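Local coordinates for protein N-acetylcysteine deacetylase (Bacillus subtilis, PDB 1YSJ) that probably removes the acetyl group from N-acetylcysteine to yield cysteine and acetate, as a dinuclear metal-dependent hydrolase of the M20 peptidase family, at residues A[134-148]-A[388-401]. The protein carries 1 engineered substitution. Sequence-based numbering, arbitrary orientation.
Sequences TAMLLNQRRAELKGT and ASQYFAELAVIVLE
Arg141 reaches Glu394 end-on: NH1 and NH2 both donate to OE1, NH1 at 3.1 Å from Glu394 OE1, and both come from the same face of the carboxylate. The same guanidinium takes Glu144 side-on, with an almost straight bond (176°) from NH2 to Glu144 OE2 at 2.7 Å, while Val397 CG2 lies over one face, 3.7 Å from Arg141 NH2. A leucine in place of Arg141 would probably leave Glu144 without the cation that grips both its oxygens, and Glu394 with Arg334 as its remaining partner. Beside this network Leu138 CD1 meets Ala396 CB at 3.8 Å, and Leu145 CD2, from the loop that also carries Arg141, touches Leu400 CD1 at 3.8 Å. The axes of segments 134-139 and 388-401 come within 8.5 Å at -50°, an inclined crossing on one face of the mixed beta-sheet of the metal-binding domain, where Phe392 lies on Phe179 and Met181. At the other end Thr134 fits as a knob among Ala388, Ser389, Phe392 and Ala393; with OG1 beside its own backbone N (chi1 -61°), it donates to a lone pair of Ser389 O at 2.9 Å. A water joins Glu144 O and Lys146 N to Val397 O. Further out, Arg334 pairs with Glu394 OE2 and probably helps position that carboxylate.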
loop_
_atom_site.group_PDB
_atom_site.type_symbol
_atom_site.label_atom_id
_atom_site.label_comp_id
_atom_site.label_asym_id
_atom_site.label_seq_id
_atom_site.Cartn_x
_atom_site.Cartn_y
_atom_site.Cartn_z
ATOM N N THR A 134 -46.600 12.839 7.982
ATOM C CA THR A 134 -47.040 12.182 9.214
ATOM C C THR A 134 -47.395 13.203 10.292
ATOM O O THR A 134 -48.458 13.115 10.913
ATOM C CB THR A 134 -45.961 11.212 9.747
ATOM O OG1 THR A 134 -45.707 10.202 8.769
ATOM C CG2 THR A 134 -46.414 10.536 11.041
ATOM N N ALA A 135 -46.506 14.175 10.496
ATOM C CA ALA A 135 -46.714 15.226 11.489
ATOM C C ALA A 135 -47.974 16.034 11.182
ATOM O O ALA A 135 -48.759 16.336 12.083
ATOM C CB ALA A 135 -45.490 16.127 11.580
HETATM N N MSE A 136 -48.175 16.351 9.904
HETATM C CA MSE A 136 -49.353 17.096 9.462
HETATM C C MSE A 136 -50.659 16.336 9.684
HETATM O O MSE A 136 -51.654 16.927 10.105
HETATM C CB MSE A 136 -49.208 17.521 7.999
HETATM C CG MSE A 136 -48.191 18.633 7.806
HETATM SE SE MSE A 136 -47.882 19.120 5.946
HETATM C CE MSE A 136 -46.504 20.490 6.223
ATOM N N LEU A 137 -50.648 15.032 9.408
ATOM C CA LEU A 137 -51.818 14.178 9.632
ATOM C C LEU A 137 -52.115 14.008 11.119
ATOM O O LEU A 137 -53.276 13.990 11.527
ATOM C CB LEU A 137 -51.624 12.794 8.999
ATOM C CG LEU A 137 -51.465 12.629 7.484
ATOM C CD1 LEU A 137 -51.134 11.182 7.176
ATOM C CD2 LEU A 137 -52.705 13.075 6.711
ATOM N N LEU A 138 -51.062 13.869 11.920
ATOM C CA LEU A 138 -51.217 13.660 13.356
ATOM C C LEU A 138 -51.616 14.944 14.067
ATOM O O LEU A 138 -52.253 14.903 15.122
ATOM C CB LEU A 138 -49.944 13.072 13.969
ATOM C CG LEU A 138 -49.709 11.572 13.758
ATOM C CD1 LEU A 138 -48.344 11.161 14.307
ATOM C CD2 LEU A 138 -50.811 10.748 14.399
ATOM N N ASN A 139 -51.240 16.075 13.472
ATOM C CA ASN A 139 -51.638 17.403 13.941
ATOM C C ASN A 139 -53.160 17.591 13.978
ATOM O O ASN A 139 -53.673 18.382 14.770
ATOM C CB ASN A 139 -50.983 18.477 13.062
ATOM C CG ASN A 139 -51.251 19.889 13.552
ATOM O OD1 ASN A 139 -51.061 20.199 14.729
ATOM N ND2 ASN A 139 -51.691 20.758 12.642
ATOM N N GLN A 140 -53.870 16.864 13.117
ATOM C CA GLN A 140 -55.328 16.929 13.059
ATOM C C GLN A 140 -55.969 15.731 13.758
ATOM O O GLN A 140 -57.174 15.504 13.629
ATOM C CB GLN A 140 -55.822 17.008 11.606
ATOM C CG GLN A 140 -55.141 18.062 10.726
ATOM C CD GLN A 140 -55.417 19.503 11.155
ATOM O OE1 GLN A 140 -54.507 20.331 11.188
ATOM N NE2 GLN A 140 -56.673 19.805 11.478
ATOM N N ARG A 141 -55.160 14.974 14.501
ATOM C CA ARG A 141 -55.615 13.741 15.163
ATOM C C ARG A 141 -55.137 13.639 16.618
ATOM O O ARG A 141 -54.963 12.535 17.151
ATOM C CB ARG A 141 -55.147 12.511 14.374
ATOM C CG ARG A 141 -55.853 12.297 13.039
ATOM C CD ARG A 141 -55.320 11.059 12.330
ATOM N NE ARG A 141 -55.702 9.820 13.009
ATOM C CZ ARG A 141 -55.215 8.615 12.716
ATOM N NH1 ARG A 141 -54.309 8.470 11.756
ATOM N NH2 ARG A 141 -55.630 7.552 13.390
ATOM N N ARG A 142 -54.937 14.794 17.251
ATOM C CA ARG A 142 -54.386 14.881 18.611
ATOM C C ARG A 142 -55.231 14.181 19.671
ATOM O O ARG A 142 -54.690 13.670 20.652
ATOM C CB ARG A 142 -54.162 16.343 19.006
ATOM C CG ARG A 142 -53.080 17.038 18.204
ATOM C CD ARG A 142 -53.102 18.528 18.445
ATOM N NE ARG A 142 -52.132 19.232 17.609
ATOM C CZ ARG A 142 -50.904 19.568 17.995
ATOM N NH1 ARG A 142 -50.474 19.262 19.212
ATOM N NH2 ARG A 142 -50.102 20.211 17.161
ATOM N N ALA A 143 -56.548 14.160 19.469
ATOM C CA ALA A 143 -57.470 13.473 20.380
ATOM C C ALA A 143 -57.269 11.952 20.394
ATOM O O ALA A 143 -57.611 11.288 21.375
ATOM C CB ALA A 143 -58.915 13.823 20.045
ATOM N N GLU A 144 -56.714 11.413 19.310
ATOM C CA GLU A 144 -56.440 9.975 19.195
ATOM C C GLU A 144 -55.121 9.568 19.854
ATOM O O GLU A 144 -54.914 8.392 20.161
ATOM C CB GLU A 144 -56.431 9.538 17.727
ATOM C CG GLU A 144 -57.784 9.619 17.029
ATOM C CD GLU A 144 -57.742 9.076 15.606
ATOM O OE1 GLU A 144 -58.052 9.845 14.665
ATOM O OE2 GLU A 144 -57.392 7.884 15.429
ATOM N N LEU A 145 -54.231 10.537 20.063
ATOM C CA LEU A 145 -52.918 10.258 20.640
ATOM C C LEU A 145 -52.953 10.152 22.161
ATOM O O LEU A 145 -53.295 11.114 22.854
ATOM C CB LEU A 145 -51.894 11.314 20.208
ATOM C CG LEU A 145 -51.531 11.438 18.723
ATOM C CD1 LEU A 145 -50.609 12.632 18.508
ATOM C CD2 LEU A 145 -50.891 10.159 18.191
ATOM N N LYS A 146 -52.594 8.976 22.669
ATOM C CA LYS A 146 -52.492 8.750 24.110
ATOM C C LYS A 146 -51.066 9.055 24.575
ATOM O O LYS A 146 -50.375 8.212 25.155
ATOM C CB LYS A 146 -52.900 7.316 24.482
ATOM C CG LYS A 146 -54.197 6.805 23.850
ATOM C CD LYS A 146 -55.432 7.518 24.381
ATOM C CE LYS A 146 -56.678 6.639 24.258
ATOM N NZ LYS A 146 -56.892 6.110 22.876
ATOM N N GLY A 147 -50.629 10.276 24.302
ATOM C CA GLY A 147 -49.295 10.704 24.666
ATOM C C GLY A 147 -48.727 11.660 23.649
ATOM O O GLY A 147 -49.452 12.469 23.074
ATOM N N THR A 148 -47.426 11.544 23.415
ATOM C CA THR A 148 -46.698 12.536 22.643
ATOM C C THR A 148 -45.817 11.891 21.577
ATOM O O THR A 148 -45.158 10.881 21.828
ATOM C CB THR A 148 -45.853 13.423 23.586
ATOM O OG1 THR A 148 -46.726 14.107 24.494
ATOM C CG2 THR A 148 -45.024 14.446 22.811
ATOM N N ALA A 388 -46.211 6.119 3.178
ATOM C CA ALA A 388 -45.321 6.287 4.317
ATOM C C ALA A 388 -45.847 7.277 5.354
ATOM O O ALA A 388 -45.726 7.042 6.559
ATOM C CB ALA A 388 -43.928 6.695 3.840
ATOM N N SER A 389 -46.420 8.386 4.890
ATOM C CA SER A 389 -46.947 9.402 5.805
ATOM C C SER A 389 -48.111 8.839 6.617
ATOM O O SER A 389 -48.168 9.020 7.839
ATOM C CB SER A 389 -47.347 10.680 5.059
ATOM O OG SER A 389 -48.220 10.402 3.982
ATOM N N GLN A 390 -49.005 8.130 5.928
ATOM C CA GLN A 390 -50.157 7.472 6.547
ATOM C C GLN A 390 -49.746 6.331 7.477
ATOM O O GLN A 390 -50.323 6.168 8.558
ATOM C CB GLN A 390 -51.114 6.935 5.479
ATOM C CG GLN A 390 -51.756 7.987 4.585
ATOM C CD GLN A 390 -52.839 7.411 3.676
ATOM O OE1 GLN A 390 -53.741 8.130 3.236
ATOM N NE2 GLN A 390 -52.761 6.112 3.400
ATOM N N TYR A 391 -48.757 5.546 7.051
ATOM C CA TYR A 391 -48.287 4.401 7.827
ATOM C C TYR A 391 -47.787 4.789 9.218
ATOM O O TYR A 391 -48.178 4.181 10.216
ATOM C CB TYR A 391 -47.184 3.644 7.077
ATOM C CG TYR A 391 -46.666 2.444 7.835
ATOM C CD1 TYR A 391 -47.401 1.259 7.884
ATOM C CD2 TYR A 391 -45.448 2.500 8.521
ATOM C CE1 TYR A 391 -46.934 0.152 8.590
ATOM C CE2 TYR A 391 -44.970 1.400 9.226
ATOM C CZ TYR A 391 -45.721 0.228 9.256
ATOM O OH TYR A 391 -45.262 -0.868 9.947
ATOM N N PHE A 392 -46.917 5.794 9.271
ATOM C CA PHE A 392 -46.316 6.227 10.524
ATOM C C PHE A 392 -47.287 7.005 11.405
ATOM O O PHE A 392 -47.141 7.017 12.629
ATOM C CB PHE A 392 -45.032 7.018 10.265
ATOM C CG PHE A 392 -43.847 6.147 9.974
ATOM C CD1 PHE A 392 -43.540 5.777 8.666
ATOM C CD2 PHE A 392 -43.051 5.672 11.009
ATOM C CE1 PHE A 392 -42.451 4.955 8.397
ATOM C CE2 PHE A 392 -41.946 4.849 10.750
ATOM C CZ PHE A 392 -41.649 4.490 9.449
ATOM N N ALA A 393 -48.277 7.643 10.785
ATOM C CA ALA A 393 -49.360 8.283 11.528
ATOM C C ALA A 393 -50.220 7.232 12.231
ATOM O O ALA A 393 -50.592 7.404 13.394
ATOM C CB ALA A 393 -50.205 9.148 10.606
ATOM N N GLU A 394 -50.517 6.139 11.532
ATOM C CA GLU A 394 -51.338 5.080 12.108
ATOM C C GLU A 394 -50.552 4.254 13.121
ATOM O O GLU A 394 -51.093 3.862 14.159
ATOM C CB GLU A 394 -51.933 4.188 11.016
ATOM C CG GLU A 394 -53.186 3.434 11.447
ATOM C CD GLU A 394 -54.356 4.355 11.807
ATOM O OE1 GLU A 394 -54.526 5.415 11.157
ATOM O OE2 GLU A 394 -55.113 4.005 12.740
ATOM N N LEU A 395 -49.278 4.011 12.821
ATOM C CA LEU A 395 -48.369 3.325 13.737
ATOM C C LEU A 395 -48.238 4.071 15.065
ATOM O O LEU A 395 -48.320 3.459 16.128
ATOM C CB LEU A 395 -46.993 3.128 13.089
ATOM C CG LEU A 395 -45.914 2.386 13.885
ATOM C CD1 LEU A 395 -46.292 0.924 14.119
ATOM C CD2 LEU A 395 -44.576 2.486 13.182
ATOM N N ALA A 396 -48.051 5.387 14.995
ATOM C CA ALA A 396 -47.953 6.235 16.189
ATOM C C ALA A 396 -49.170 6.101 17.107
ATOM O O ALA A 396 -49.018 5.942 18.323
ATOM C CB ALA A 396 -47.743 7.687 15.795
ATOM N N VAL A 397 -50.365 6.160 16.517
ATOM C CA VAL A 397 -51.621 6.005 17.254
ATOM C C VAL A 397 -51.723 4.619 17.910
ATOM O O VAL A 397 -52.105 4.504 19.078
ATOM C CB VAL A 397 -52.855 6.267 16.346
ATOM C CG1 VAL A 397 -54.161 5.953 17.075
ATOM C CG2 VAL A 397 -52.857 7.710 15.846
ATOM N N ILE A 398 -51.366 3.581 17.153
ATOM C CA ILE A 398 -51.433 2.199 17.628
ATOM C C ILE A 398 -50.421 1.916 18.738
ATOM O O ILE A 398 -50.765 1.292 19.748
ATOM C CB ILE A 398 -51.268 1.181 16.473
ATOM C CG1 ILE A 398 -52.477 1.237 15.540
ATOM C CG2 ILE A 398 -51.100 -0.237 17.015
ATOM C CD1 ILE A 398 -52.261 0.573 14.197
ATOM N N VAL A 399 -49.183 2.373 18.553
ATOM C CA VAL A 399 -48.137 2.182 19.559
ATOM C C VAL A 399 -48.523 2.834 20.888
ATOM O O VAL A 399 -48.454 2.191 21.935
ATOM C CB VAL A 399 -46.748 2.673 19.074
ATOM C CG1 VAL A 399 -45.727 2.645 20.215
ATOM C CG2 VAL A 399 -46.262 1.813 17.931
ATOM N N LEU A 400 -48.962 4.089 20.834
ATOM C CA LEU A 400 -49.342 4.835 22.036
ATOM C C LEU A 400 -50.549 4.248 22.780
ATOM O O LEU A 400 -50.726 4.504 23.973
ATOM C CB LEU A 400 -49.563 6.322 21.717
ATOM C CG LEU A 400 -48.327 7.176 21.392
ATOM C CD1 LEU A 400 -48.739 8.552 20.882
ATOM C CD2 LEU A 400 -47.384 7.306 22.588
ATOM N N GLU A 401 -51.369 3.466 22.075
ATOM C CA GLU A 401 -52.485 2.740 22.687
ATOM C C GLU A 401 -51.997 1.629 23.615
ATOM O O GLU A 401 -52.597 1.382 24.660
ATOM C CB GLU A 401 -53.395 2.127 21.617
ATOM C CG GLU A 401 -54.385 3.092 20.968
ATOM C CD GLU A 401 -55.090 2.497 19.747
ATOM O OE1 GLU A 401 -54.870 1.303 19.433
ATOM O OE2 GLU A 401 -55.868 3.230 19.098
HETATM O O HOH W 1 -52.892 6.673 20.758
#